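Side-chain contacts in cortical-lytic enzyme (Bacillus cereus, PDB 4S3J), which hydrolyses partially degraded spore-cortex peptidoglycan during germination, acting as an N-acetylglucosaminidase with a TIM-barrel catalytic domain: residues T194-F199 against N231-N236; I173-N178 against D184-I189; N202-A207 against K238-S243; M212-F217 against V276-I281; F139-E142 against T148-E151. One frame throughout, in Å; residues are numbered along the deposited sequence.

Contact 1: T194-F199 against N231-N236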
# COMPACT_ATOMS: atom_id res chain seq x y z
N THR A 194 19.27 12.54 -29.11
CA THR A 194 20.52 12.94 -28.47
C THR A 194 20.35 13.13 -26.96
O THR A 194 21.16 12.62 -26.17
CB THR A 194 21.06 14.22 -29.08
OG1 THR A 194 21.32 13.99 -30.47
CG2 THR A 194 22.35 14.67 -28.39
N ILE A 195 19.31 13.85 -26.55
CA ILE A 195 19.02 14.04 -25.13
C ILE A 195 18.67 12.72 -24.47
O ILE A 195 19.15 12.43 -23.38
CB ILE A 195 17.88 15.05 -24.94
CG1 ILE A 195 18.35 16.45 -25.37
CG2 ILE A 195 17.39 15.08 -23.49
CD1 ILE A 195 17.26 17.46 -25.46
N GLN A 196 17.85 11.90 -25.13
CA GLN A 196 17.43 10.63 -24.54
C GLN A 196 18.64 9.72 -24.32
O GLN A 196 18.72 9.01 -23.33
CB GLN A 196 16.38 9.94 -25.42
CG GLN A 196 15.82 8.68 -24.80
CD GLN A 196 14.77 8.01 -25.67
OE1 GLN A 196 14.94 6.87 -26.09
NE2 GLN A 196 13.67 8.71 -25.90
N ASN A 197 19.60 9.74 -25.25
CA ASN A 197 20.77 8.89 -25.10
C ASN A 197 21.61 9.31 -23.89
O ASN A 197 22.07 8.47 -23.11
CB ASN A 197 21.63 8.94 -26.37
CG ASN A 197 22.90 8.13 -26.26
OD1 ASN A 197 22.85 6.92 -26.08
ND2 ASN A 197 24.04 8.80 -26.34
N LYS A 198 21.76 10.62 -23.72
CA LYS A 198 22.47 11.18 -22.57
C LYS A 198 21.73 10.85 -21.28
O LYS A 198 22.34 10.51 -20.27
CB LYS A 198 22.60 12.69 -22.71
CG LYS A 198 23.27 13.38 -21.52
CD LYS A 198 23.54 14.86 -21.79
CE LYS A 198 24.01 15.58 -20.53
NZ LYS A 198 23.84 17.07 -20.59
N PHE A 199 20.41 10.96 -21.34
CA PHE A 199 19.53 10.67 -20.20
C PHE A 199 19.73 9.24 -19.72
O PHE A 199 19.94 9.01 -18.51
CB PHE A 199 18.07 10.93 -20.63
CG PHE A 199 17.05 10.86 -19.50
CD1 PHE A 199 17.23 11.58 -18.33
CD2 PHE A 199 15.90 10.14 -19.67
CE1 PHE A 199 16.28 11.55 -17.32
CE2 PHE A 199 14.94 10.09 -18.66
CZ PHE A 199 15.13 10.82 -17.49
N ASN A 231 6.67 4.00 -24.98
CA ASN A 231 6.97 2.58 -25.18
C ASN A 231 8.37 2.37 -25.74
O ASN A 231 9.12 1.53 -25.26
CB ASN A 231 5.94 1.91 -26.10
CG ASN A 231 4.55 1.90 -25.51
OD1 ASN A 231 4.39 1.96 -24.29
ND2 ASN A 231 3.54 1.80 -26.37
N ARG A 232 8.74 3.15 -26.76
CA ARG A 232 10.07 3.03 -27.35
C ARG A 232 11.16 3.39 -26.36
O ARG A 232 12.21 2.75 -26.32
CB ARG A 232 10.23 3.90 -28.59
CG ARG A 232 9.40 3.51 -29.79
CD ARG A 232 9.97 4.17 -31.03
NE ARG A 232 9.89 5.63 -30.94
CZ ARG A 232 8.84 6.35 -31.33
NH1 ARG A 232 7.77 5.75 -31.85
NH2 ARG A 232 8.85 7.68 -31.20
N PHE A 233 10.94 4.44 -25.57
CA PHE A 233 11.91 4.79 -24.54
C PHE A 233 12.10 3.63 -23.57
O PHE A 233 13.23 3.28 -23.23
CB PHE A 233 11.46 6.05 -23.79
CG PHE A 233 12.26 6.33 -22.55
CD1 PHE A 233 13.59 6.72 -22.64
CD2 PHE A 233 11.69 6.23 -21.29
CE1 PHE A 233 14.33 6.99 -21.51
CE2 PHE A 233 12.43 6.50 -20.15
CZ PHE A 233 13.75 6.88 -20.26
N LEU A 234 11.01 3.02 -23.13
CA LEU A 234 11.13 1.92 -22.18
C LEU A 234 11.88 0.75 -22.81
O LEU A 234 12.73 0.14 -22.15
CB LEU A 234 9.75 1.49 -21.68
CG LEU A 234 9.04 2.52 -20.79
CD1 LEU A 234 7.62 2.06 -20.58
CD2 LEU A 234 9.75 2.72 -19.44
N ARG A 235 11.64 0.47 -24.10
CA ARG A 235 12.40 -0.58 -24.76
C ARG A 235 13.87 -0.21 -24.80
O ARG A 235 14.73 -1.04 -24.58
CB ARG A 235 11.90 -0.86 -26.19
CG ARG A 235 10.44 -1.26 -26.28
CD ARG A 235 9.98 -1.58 -27.71
NE ARG A 235 8.54 -1.82 -27.72
CZ ARG A 235 7.62 -1.00 -28.22
NH1 ARG A 235 7.97 0.13 -28.83
NH2 ARG A 235 6.33 -1.32 -28.14
N ASN A 236 14.17 1.06 -25.09
CA ASN A 236 15.57 1.48 -25.17
C ASN A 236 16.30 1.32 -23.84
O ASN A 236 17.45 0.89 -23.81
CB ASN A 236 15.67 2.93 -25.63
CG ASN A 236 15.31 3.11 -27.10
OD1 ASN A 236 15.27 2.15 -27.88
ND2 ASN A 236 15.02 4.35 -27.48

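Contact 2: I173-N178 against D184-I189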
# COMPACT_ATOMS: atom_id res chain seq x y z
N ILE A 173 12.39 7.88 -10.98
CA ILE A 173 12.54 9.02 -11.87
C ILE A 173 11.18 9.57 -12.29
O ILE A 173 10.35 8.83 -12.82
CB ILE A 173 13.35 8.63 -13.13
CG1 ILE A 173 14.74 8.15 -12.71
CG2 ILE A 173 13.51 9.80 -14.09
CD1 ILE A 173 15.41 7.27 -13.73
N THR A 174 10.97 10.87 -12.08
CA THR A 174 9.71 11.52 -12.42
C THR A 174 9.89 12.60 -13.48
O THR A 174 10.97 13.17 -13.63
CB THR A 174 9.04 12.20 -11.19
OG1 THR A 174 9.97 13.08 -10.55
CG2 THR A 174 8.60 11.15 -10.18
N ASN A 175 8.79 12.90 -14.18
CA ASN A 175 8.79 14.05 -15.10
C ASN A 175 8.13 15.26 -14.44
O ASN A 175 7.16 15.83 -14.96
CB ASN A 175 8.07 13.70 -16.40
CG ASN A 175 6.63 13.32 -16.19
OD1 ASN A 175 6.29 12.65 -15.21
ND2 ASN A 175 5.78 13.73 -17.12
N ILE A 176 8.64 15.62 -13.26
CA ILE A 176 8.16 16.78 -12.52
C ILE A 176 9.01 18.01 -12.81
O ILE A 176 10.24 17.94 -12.79
CB ILE A 176 8.16 16.50 -11.03
CG1 ILE A 176 7.11 15.44 -10.71
CG2 ILE A 176 7.87 17.78 -10.24
CD1 ILE A 176 7.18 14.89 -9.29
N GLU A 177 8.33 19.12 -13.10
CA GLU A 177 8.95 20.43 -13.24
C GLU A 177 8.20 21.39 -12.35
O GLU A 177 6.98 21.47 -12.45
CB GLU A 177 8.89 20.94 -14.69
CG GLU A 177 9.79 20.22 -15.65
CD GLU A 177 9.89 20.90 -17.02
OE1 GLU A 177 8.85 21.18 -17.66
OE2 GLU A 177 11.03 21.16 -17.45
N ASN A 178 8.93 22.12 -11.50
CA ASN A 178 8.32 23.09 -10.59
C ASN A 178 7.13 22.50 -9.82
O ASN A 178 6.09 23.13 -9.69
CB ASN A 178 7.90 24.33 -11.37
CG ASN A 178 9.07 24.99 -12.09
OD1 ASN A 178 8.99 25.30 -13.28
ND2 ASN A 178 10.17 25.20 -11.37
N ASP A 184 5.33 18.59 -21.24
CA ASP A 184 6.35 19.23 -22.08
C ASP A 184 7.72 18.61 -21.85
O ASP A 184 8.50 18.43 -22.79
CB ASP A 184 6.41 20.74 -21.81
CG ASP A 184 5.18 21.47 -22.29
OD1 ASP A 184 4.46 20.91 -23.15
OD2 ASP A 184 4.95 22.61 -21.83
N LEU A 185 8.02 18.27 -20.61
CA LEU A 185 9.28 17.63 -20.27
C LEU A 185 9.42 16.25 -20.95
O LEU A 185 10.45 15.97 -21.55
CB LEU A 185 9.41 17.49 -18.75
CG LEU A 185 10.59 16.71 -18.17
CD1 LEU A 185 11.95 17.22 -18.66
CD2 LEU A 185 10.51 16.78 -16.63
N THR A 186 8.41 15.39 -20.84
CA THR A 186 8.50 14.09 -21.51
C THR A 186 8.51 14.23 -23.03
O THR A 186 9.09 13.40 -23.70
CB THR A 186 7.37 13.11 -21.06
OG1 THR A 186 6.18 13.83 -20.74
CG2 THR A 186 7.79 12.35 -19.82
N SER A 187 7.90 15.27 -23.59
CA SER A 187 7.96 15.41 -25.05
C SER A 187 9.40 15.63 -25.50
O SER A 187 9.82 15.09 -26.53
CB SER A 187 7.06 16.55 -25.52
OG SER A 187 5.69 16.15 -25.45
N VAL A 188 10.16 16.42 -24.74
CA VAL A 188 11.57 16.61 -25.09
C VAL A 188 12.32 15.29 -25.00
O VAL A 188 12.96 14.86 -25.95
CB VAL A 188 12.25 17.67 -24.20
CG1 VAL A 188 13.73 17.76 -24.53
CG2 VAL A 188 11.60 19.03 -24.39
N ILE A 189 12.25 14.64 -23.84
CA ILE A 189 13.00 13.41 -23.58
C ILE A 189 12.59 12.25 -24.47
O ILE A 189 13.43 11.47 -24.90
CB ILE A 189 12.87 13.00 -22.10
CG1 ILE A 189 13.63 14.03 -21.25
CG2 ILE A 189 13.45 11.61 -21.86
CD1 ILE A 189 13.47 13.84 -19.77

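Contact 3: N202-A207 against K238-S243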
# COMPACT_ATOMS: atom_id res chain seq x y z
N ASN A 202 23.05 8.76 -18.06
CA ASN A 202 23.10 9.34 -16.72
C ASN A 202 22.33 8.51 -15.70
O ASN A 202 22.72 8.41 -14.53
CB ASN A 202 22.56 10.78 -16.70
CG ASN A 202 23.54 11.76 -17.30
OD1 ASN A 202 24.76 11.59 -17.19
ND2 ASN A 202 23.02 12.80 -17.96
N ILE A 203 21.21 7.95 -16.14
CA ILE A 203 20.40 7.06 -15.30
C ILE A 203 21.21 5.83 -14.87
O ILE A 203 21.18 5.44 -13.71
CB ILE A 203 19.12 6.61 -16.04
CG1 ILE A 203 18.17 7.80 -16.17
CG2 ILE A 203 18.43 5.44 -15.32
CD1 ILE A 203 17.05 7.58 -17.17
N LEU A 204 21.91 5.22 -15.82
CA LEU A 204 22.70 4.03 -15.50
C LEU A 204 23.85 4.35 -14.54
O LEU A 204 24.12 3.58 -13.62
CB LEU A 204 23.26 3.40 -16.77
CG LEU A 204 22.24 2.90 -17.79
CD1 LEU A 204 22.94 2.47 -19.07
CD2 LEU A 204 21.44 1.78 -17.22
N GLN A 205 24.52 5.48 -14.76
CA GLN A 205 25.60 5.88 -13.86
C GLN A 205 25.08 6.19 -12.46
O GLN A 205 25.71 5.83 -11.47
CB GLN A 205 26.35 7.10 -14.40
CG GLN A 205 27.29 6.79 -15.54
CD GLN A 205 27.83 8.04 -16.20
OE1 GLN A 205 27.49 9.16 -15.82
NE2 GLN A 205 28.68 7.84 -17.21
N THR A 206 23.92 6.82 -12.37
CA THR A 206 23.30 7.11 -11.07
C THR A 206 22.90 5.81 -10.35
O THR A 206 23.21 5.64 -9.17
CB THR A 206 22.06 8.03 -11.23
OG1 THR A 206 22.46 9.28 -11.80
CG2 THR A 206 21.39 8.29 -9.89
N ALA A 207 22.26 4.88 -11.06
CA ALA A 207 21.86 3.60 -10.48
C ALA A 207 23.06 2.84 -9.96
O ALA A 207 23.05 2.31 -8.85
CB ALA A 207 21.12 2.77 -11.50
N LYS A 238 15.35 -0.77 -21.33
CA LYS A 238 15.37 -2.21 -21.02
C LYS A 238 16.53 -2.90 -21.73
O LYS A 238 17.25 -3.70 -21.13
CB LYS A 238 14.05 -2.86 -21.43
CG LYS A 238 13.99 -4.36 -21.14
CD LYS A 238 14.12 -4.64 -19.68
CE LYS A 238 14.00 -6.12 -19.42
NZ LYS A 238 14.44 -6.41 -18.03
N ILE A 239 16.73 -2.56 -22.99
CA ILE A 239 17.79 -3.23 -23.74
C ILE A 239 19.16 -2.88 -23.17
O ILE A 239 20.04 -3.72 -23.16
CB ILE A 239 17.72 -2.87 -25.24
CG1 ILE A 239 16.46 -3.46 -25.87
CG2 ILE A 239 18.97 -3.35 -25.98
CD1 ILE A 239 16.09 -2.84 -27.22
N ARG A 240 19.32 -1.67 -22.62
CA ARG A 240 20.64 -1.27 -22.13
C ARG A 240 20.91 -1.53 -20.67
O ARG A 240 22.04 -1.35 -20.23
CB ARG A 240 20.84 0.24 -22.37
CG ARG A 240 21.09 0.61 -23.82
CD ARG A 240 21.19 2.12 -24.03
NE ARG A 240 22.32 2.71 -23.32
CZ ARG A 240 22.61 4.02 -23.33
NH1 ARG A 240 21.86 4.87 -24.02
NH2 ARG A 240 23.65 4.47 -22.65
N LEU A 241 19.93 -2.01 -19.91
CA LEU A 241 20.18 -2.31 -18.50
C LEU A 241 21.02 -3.58 -18.40
O LEU A 241 20.64 -4.60 -18.95
CB LEU A 241 18.88 -2.49 -17.71
CG LEU A 241 18.00 -1.26 -17.50
CD1 LEU A 241 16.71 -1.65 -16.84
CD2 LEU A 241 18.73 -0.26 -16.65
N PRO A 242 22.14 -3.52 -17.67
CA PRO A 242 22.97 -4.71 -17.45
C PRO A 242 22.33 -5.80 -16.58
O PRO A 242 21.29 -5.59 -15.93
CB PRO A 242 24.23 -4.16 -16.78
CG PRO A 242 23.85 -2.84 -16.25
CD PRO A 242 22.79 -2.31 -17.13
N SER A 243 22.96 -6.97 -16.59
CA SER A 243 22.51 -8.08 -15.77
C SER A 243 22.44 -7.67 -14.31
O SER A 243 23.30 -6.96 -13.78
CB SER A 243 23.45 -9.28 -15.95
OG SER A 243 24.75 -8.99 -15.48

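Contact 4: M212-F217 against V276-I281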
# COMPACT_ATOMS: atom_id res chain seq x y z
N MET A 212 21.21 1.06 -6.91
CA MET A 212 19.80 1.02 -7.22
C MET A 212 19.53 0.07 -8.38
O MET A 212 19.60 0.46 -9.54
CB MET A 212 19.29 2.43 -7.52
CG MET A 212 19.16 3.30 -6.28
SD MET A 212 19.05 5.04 -6.75
CE MET A 212 18.71 5.80 -5.17
N ARG A 213 19.25 -1.19 -8.05
CA ARG A 213 19.17 -2.22 -9.09
C ARG A 213 17.83 -2.28 -9.82
O ARG A 213 17.69 -3.04 -10.77
CB ARG A 213 19.53 -3.59 -8.49
CG ARG A 213 21.00 -3.70 -8.08
CD ARG A 213 21.35 -5.08 -7.55
NE ARG A 213 20.97 -5.28 -6.16
CZ ARG A 213 20.90 -6.47 -5.57
NH1 ARG A 213 21.17 -7.58 -6.25
NH2 ARG A 213 20.56 -6.57 -4.30
N ASP A 214 16.84 -1.50 -9.39
CA ASP A 214 15.62 -1.33 -10.18
C ASP A 214 15.47 0.13 -10.56
O ASP A 214 15.53 1.01 -9.71
CB ASP A 214 14.38 -1.78 -9.40
CG ASP A 214 13.09 -1.60 -10.21
OD1 ASP A 214 12.83 -2.41 -11.13
OD2 ASP A 214 12.32 -0.65 -9.95
N ILE A 215 15.28 0.37 -11.86
CA ILE A 215 15.02 1.70 -12.39
C ILE A 215 13.54 1.86 -12.62
O ILE A 215 12.92 1.07 -13.36
CB ILE A 215 15.79 1.94 -13.72
CG1 ILE A 215 17.31 1.96 -13.51
CG2 ILE A 215 15.44 3.31 -14.30
CD1 ILE A 215 17.94 0.70 -13.13
N HIS A 216 12.95 2.84 -11.95
CA HIS A 216 11.51 3.02 -11.94
C HIS A 216 11.07 4.37 -12.52
O HIS A 216 11.41 5.41 -11.97
CB HIS A 216 10.97 2.93 -10.51
CG HIS A 216 9.47 3.00 -10.45
ND1 HIS A 216 8.69 1.88 -10.51
CD2 HIS A 216 8.63 4.05 -10.39
CE1 HIS A 216 7.41 2.23 -10.46
NE2 HIS A 216 7.35 3.55 -10.40
N PHE A 217 10.29 4.33 -13.59
CA PHE A 217 9.74 5.55 -14.17
C PHE A 217 8.32 5.82 -13.72
O PHE A 217 7.40 4.98 -13.88
CB PHE A 217 9.80 5.49 -15.70
CG PHE A 217 11.19 5.44 -16.22
CD1 PHE A 217 11.93 6.60 -16.31
CD2 PHE A 217 11.76 4.25 -16.63
CE1 PHE A 217 13.22 6.58 -16.77
CE2 PHE A 217 13.05 4.22 -17.10
CZ PHE A 217 13.79 5.39 -17.18
N VAL A 276 8.56 -4.27 -19.27
CA VAL A 276 9.10 -4.08 -17.92
C VAL A 276 9.09 -5.35 -17.05
O VAL A 276 8.43 -6.35 -17.36
CB VAL A 276 8.34 -2.96 -17.18
CG1 VAL A 276 8.28 -1.68 -18.01
CG2 VAL A 276 6.94 -3.42 -16.80
N ASP A 277 9.84 -5.32 -15.95
CA ASP A 277 9.85 -6.41 -14.99
C ASP A 277 8.64 -6.38 -14.08
O ASP A 277 8.09 -7.43 -13.75
CB ASP A 277 11.15 -6.37 -14.18
CG ASP A 277 12.36 -6.72 -15.02
OD1 ASP A 277 12.58 -7.92 -15.26
OD2 ASP A 277 13.07 -5.79 -15.48
N PHE A 278 8.22 -5.19 -13.66
CA PHE A 278 6.97 -5.06 -12.93
C PHE A 278 6.40 -3.65 -13.06
O PHE A 278 7.10 -2.72 -13.47
CB PHE A 278 7.14 -5.45 -11.46
CG PHE A 278 8.03 -4.54 -10.65
CD1 PHE A 278 7.52 -3.40 -10.03
CD2 PHE A 278 9.35 -4.86 -10.44
CE1 PHE A 278 8.34 -2.58 -9.24
CE2 PHE A 278 10.17 -4.07 -9.65
CZ PHE A 278 9.66 -2.93 -9.05
N VAL A 279 5.11 -3.55 -12.77
CA VAL A 279 4.40 -2.27 -12.73
C VAL A 279 3.82 -2.05 -11.34
O VAL A 279 3.49 -3.01 -10.63
CB VAL A 279 3.24 -2.19 -13.76
CG1 VAL A 279 3.78 -2.31 -15.20
CG2 VAL A 279 2.19 -3.26 -13.50
N VAL A 280 3.72 -0.78 -10.98
CA VAL A 280 3.01 -0.34 -9.78
C VAL A 280 1.75 0.40 -10.24
O VAL A 280 1.83 1.46 -10.85
CB VAL A 280 3.88 0.58 -8.89
CG1 VAL A 280 3.07 1.14 -7.75
CG2 VAL A 280 5.07 -0.18 -8.34
N ILE A 281 0.59 -0.20 -9.96
CA ILE A 281 -0.68 0.39 -10.37
C ILE A 281 -1.25 1.17 -9.21
O ILE A 281 -1.37 0.64 -8.11
CB ILE A 281 -1.70 -0.67 -10.86
CG1 ILE A 281 -1.05 -1.59 -11.90
CG2 ILE A 281 -2.96 0.02 -11.41
CD1 ILE A 281 -1.99 -2.61 -12.52

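Contact 5: F139-E142 against T148-E151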
# COMPACT_ATOMS: atom_id res chain seq x y z
N PHE A 139 11.26 8.88 -3.38
CA PHE A 139 10.56 9.73 -4.34
C PHE A 139 11.07 11.16 -4.21
O PHE A 139 10.84 11.77 -3.14
CB PHE A 139 9.06 9.68 -4.06
CG PHE A 139 8.21 10.28 -5.15
CD1 PHE A 139 8.01 11.64 -5.22
CD2 PHE A 139 7.57 9.47 -6.08
CE1 PHE A 139 7.22 12.20 -6.23
CE2 PHE A 139 6.78 10.02 -7.06
CZ PHE A 139 6.60 11.38 -7.13
N SER A 140 11.74 11.76 -5.21
CA SER A 140 12.14 11.16 -6.49
C SER A 140 13.34 11.92 -7.07
O SER A 140 13.72 12.96 -6.56
CB SER A 140 10.99 11.22 -7.51
OG SER A 140 10.83 12.55 -7.98
N PHE A 141 13.94 11.35 -8.11
CA PHE A 141 14.86 12.07 -9.00
C PHE A 141 14.03 12.70 -10.10
O PHE A 141 13.29 11.99 -10.78
CB PHE A 141 15.87 11.12 -9.62
CG PHE A 141 16.91 10.59 -8.67
CD1 PHE A 141 16.56 9.69 -7.67
CD2 PHE A 141 18.24 10.95 -8.80
CE1 PHE A 141 17.51 9.19 -6.81
CE2 PHE A 141 19.21 10.44 -7.94
CZ PHE A 141 18.83 9.55 -6.95
N GLU A 142 14.16 14.01 -10.30
CA GLU A 142 13.38 14.69 -11.33
C GLU A 142 14.19 14.81 -12.61
O GLU A 142 15.32 15.29 -12.58
CB GLU A 142 12.94 16.07 -10.83
CG GLU A 142 12.06 15.94 -9.56
CD GLU A 142 11.55 17.25 -8.98
OE1 GLU A 142 11.97 18.33 -9.43
OE2 GLU A 142 10.72 17.17 -8.04
N THR A 148 19.74 15.31 -17.60
CA THR A 148 20.33 15.04 -16.29
C THR A 148 19.19 14.86 -15.29
O THR A 148 18.02 15.04 -15.64
CB THR A 148 21.28 16.18 -15.82
OG1 THR A 148 20.54 17.38 -15.58
CG2 THR A 148 22.38 16.42 -16.86
N LEU A 149 19.55 14.49 -14.06
CA LEU A 149 18.60 14.26 -12.98
C LEU A 149 18.87 15.21 -11.82
O LEU A 149 20.03 15.47 -11.48
CB LEU A 149 18.71 12.81 -12.47
CG LEU A 149 18.40 11.65 -13.44
CD1 LEU A 149 18.82 10.30 -12.83
CD2 LEU A 149 16.92 11.60 -13.79
N LYS A 150 17.80 15.70 -11.20
CA LYS A 150 17.89 16.38 -9.91
C LYS A 150 17.82 15.36 -8.80
O LYS A 150 16.80 14.69 -8.63
CB LYS A 150 16.74 17.37 -9.74
CG LYS A 150 16.84 18.21 -8.49
CD LYS A 150 15.63 19.08 -8.29
CE LYS A 150 15.70 19.80 -6.93
NZ LYS A 150 14.51 20.64 -6.69
N GLU A 151 18.91 15.22 -8.04
CA GLU A 151 18.97 14.24 -6.96
C GLU A 151 18.28 14.79 -5.72
O GLU A 151 18.52 15.94 -5.33
CB GLU A 151 20.41 13.88 -6.61
CG GLU A 151 21.20 13.23 -7.71
CD GLU A 151 22.42 12.50 -7.20
OE1 GLU A 151 22.57 12.36 -5.96
OE2 GLU A 151 23.23 12.04 -8.03
O HOH W 1 14.67 15.61 -6.97

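Contact 1: T194-F199 against N231-N236
The side chain of Q196 reaches across to F233 and N236, bridging helices 193-210 and 227-240. With CG anti to the backbone N (chi1 -175°) and the chain extended beyond it, the amide arrives at the rim of the F233 ring, where CD of Q196 lies 3.5 Å from CD1 of F233. The amide plane stands steeply to the ring, and OE1 lies at the ring's edge, in its plane. Farther toward the barrel the packing is apolar: CE2 of F199 approaches CZ of F233 at 3.8 Å. The two rings are nearly parallel but slid apart, with centroids 6.0 Å from each other, so they touch at their margins without stacking. Both are buried, and F233 also meets F217 of the barrel edge-to-face.

Toward solvent the contact thins to one polar link. N236 ND2 donates to Q196 OE1 over 2.9 Å, nearly straight (160°) and almost in line with the carbonyl, while the acceptor lies in the N236 amide plane. The NE2 of Q196 is bonded to I189 O. With both ends of its amide bonded, Q196 is held in one rotation and ties the two helices of the TIM barrel together beside the buried phenylalanine pair.

Contact 2: I173-N178 against D184-I189
The carboxylate of E177 has CB of L185 over one face, 3.9 Å from its CD, while its oxygens have two different partners: OE2 forms a salt bridge with R145 and OE1 a hydrogen bond with the hydroxyl of S182. The other flat group, the amide of N175, is met obliquely by the methyl of T186, whose CG2 comes to 3.6 Å from ND2 of N175 and 3.7 Å from its CB. The T186 hydroxyl is no partner of this amide; OG1 is bonded instead to A183 O. The ND2 of N175 donates to the backbone oxygens of S182 and E220, which fixes the rotation of the amide.

This is the turn from barrel strand 168-177, by way of the short strand 180-181, into helix 183-191, at the end of the TIM barrel that carries the active site. The N175 side chain lies about 5 Å from that of E220, the probable proton donor, and its bond to E220 O ties the strand to the backbone of that residue.

Between the two polar groups L185 drives a methyl into the strand. Its CG is anti to the backbone N (chi1 174°), which carries CD2 to 3.6 Å from CA of N175 and equally close, 3.6 Å, to CG of E177; the backbone N of I176 lies slightly farther from the same methyl, at 4.0 Å.

Contact 3: N202-A207 against K238-S243
L204 projects from helix 193-210 onto R240, L241 and P242, where helix 227-240 comes to its end. The apolar contacts are made mainly by one branch. CD2 of L204 presses on CD2 of L241 at 3.4 Å, tighter than methyl groups usually pack, and the same L204 CD2 also reaches CD of P242 at a looser 4.3 Å. The two leucines meet at an angle. L241 has its CG beside the backbone N (chi1 -68°), and this brings the end of the side chain nearer to the helix than its base would suggest. L241 also packs against I215 and L247 of the barrel strands.

The second branch of L204 faces polar atoms without bonding to them. CD1 lies 4.1 Å from the backbone O of R240 and 4.2 Å from NH2 of the same residue, approaching the guanidinium obliquely. The R240 chain, bent at chi3 (63°), runs roughly at right angles to L204, and its NH2 is hydrogen-bonded to the hydroxyl of T201, about one turn earlier on the helix of L204.

At this end of helix 227-240 L241 N makes a weak bond to K238 O, and L241 is where the chain leaves helical geometry for the loop toward strand 246-251. No hydrogen bond crosses between the two segments themselves. The joint is therefore dispersive in nature: one leucine seated against the helix end, with the arginine passing beside its second methyl and tied by its polar tip to the helix it leans on.

Contact 4: M212-F217 against V276-I281
F278 and V280 meet D214 and H216 of strand 214-218 inside the barrel, over the intervening strand 246-251. Just ahead of them D277 has its OD2 5.5 Å from OD1 of D214; its salt bridge to K238 probably eases any repulsion between the two carboxylates. F278 follows, with CG between its backbone N and carbonyl carbon (chi1 66°), a torsion that swings the ring across to the carboxylate. The two groups come from opposite directions with their planes only 16° apart: CE2 of F278 lies 3.5 Å from OD1 of D214, and CZ of F278 lies 3.6 Å from OD2 of D214. The carboxylate is meanwhile gripped by hydroxyls, OD1 by T246 and OD2 by S248. V279 turns away, and V280 then offers CG2 to CE1 of H216 at 4.0 Å, the two side chains crossing at about a right angle. Both imidazole nitrogens are bonded, ND1 to S248 and NE2 to T250, which fixes the ring's rotation.

Strand 246-251 runs between these two strands of the TIM barrel and supplies the hydroxyls. I108 and Y110 of strand 104-111 close over V280, while on the outer side of strand 214-218 F217 packs against helix 227-240.

Contact 5: F139-E142 against T148-E151
F141 and E151 lie side by side and point the same way, with the aliphatic part of the glutamate laid along the ring. CG of E151 comes to 3.4 Å from CE2 of F141, and the carboxylate plane is turned 53° from the ring. The E151 carboxylate continues past the phenyl group to the hydroxyl of Y210. L149 approaches the same margin of the ring more loosely, its CD1 resting 4.1 Å from CD2 of F141.

E142 and K150 also run alongside each other, pointing together from one face of the hairpin. CD of K150 passes 3.9 Å from OE1 of E142, but its extended chain carries NZ to 4.4 Å from that oxygen, close enough for a probable weak attraction but beyond a salt bridge. Beneath them the backbones form an antiparallel hydrogen-bonded pair. K150 N gives a nearly straight bond (174°) to E142 O at 2.9 Å, and E142 N returns a longer one to K150 O at 3.2 Å. K150 O also receives a CA-H of F141 and a proton from a water that donates its second proton to S140 O, extending the pairing beyond its last direct bond.

Strand 149-150 is thus a short antiparallel addition to barrel strand 135-143, which also pairs with strand 168-177. F141 and L149 face T206 of helix 193-210, and L149 also packs on F199 there.

Overall arrangement
All five contacts belong to one sector of the TIM barrel. Contact 4 is the core one, buried in the barrel interior, where hydroxyl-bonded polar groups meet apolar side chains. Contacts 1 and 3 join the same pair of helices, 193-210 and 227-240, at two heights: contact 1 pairs two buried phenylalanines with a hydrogen bond, contact 3 is a surface joint of leucines, proline and arginine without any bond across. Contact 2, also buried, lies nearest the probable proton donor, and contact 5 adds a partly exposed hairpin with backbone pairing. F199 links contacts 1, 2 and 5, packing on I173, I189 and L149, whereas F217 connects contacts 1, 2 and 4.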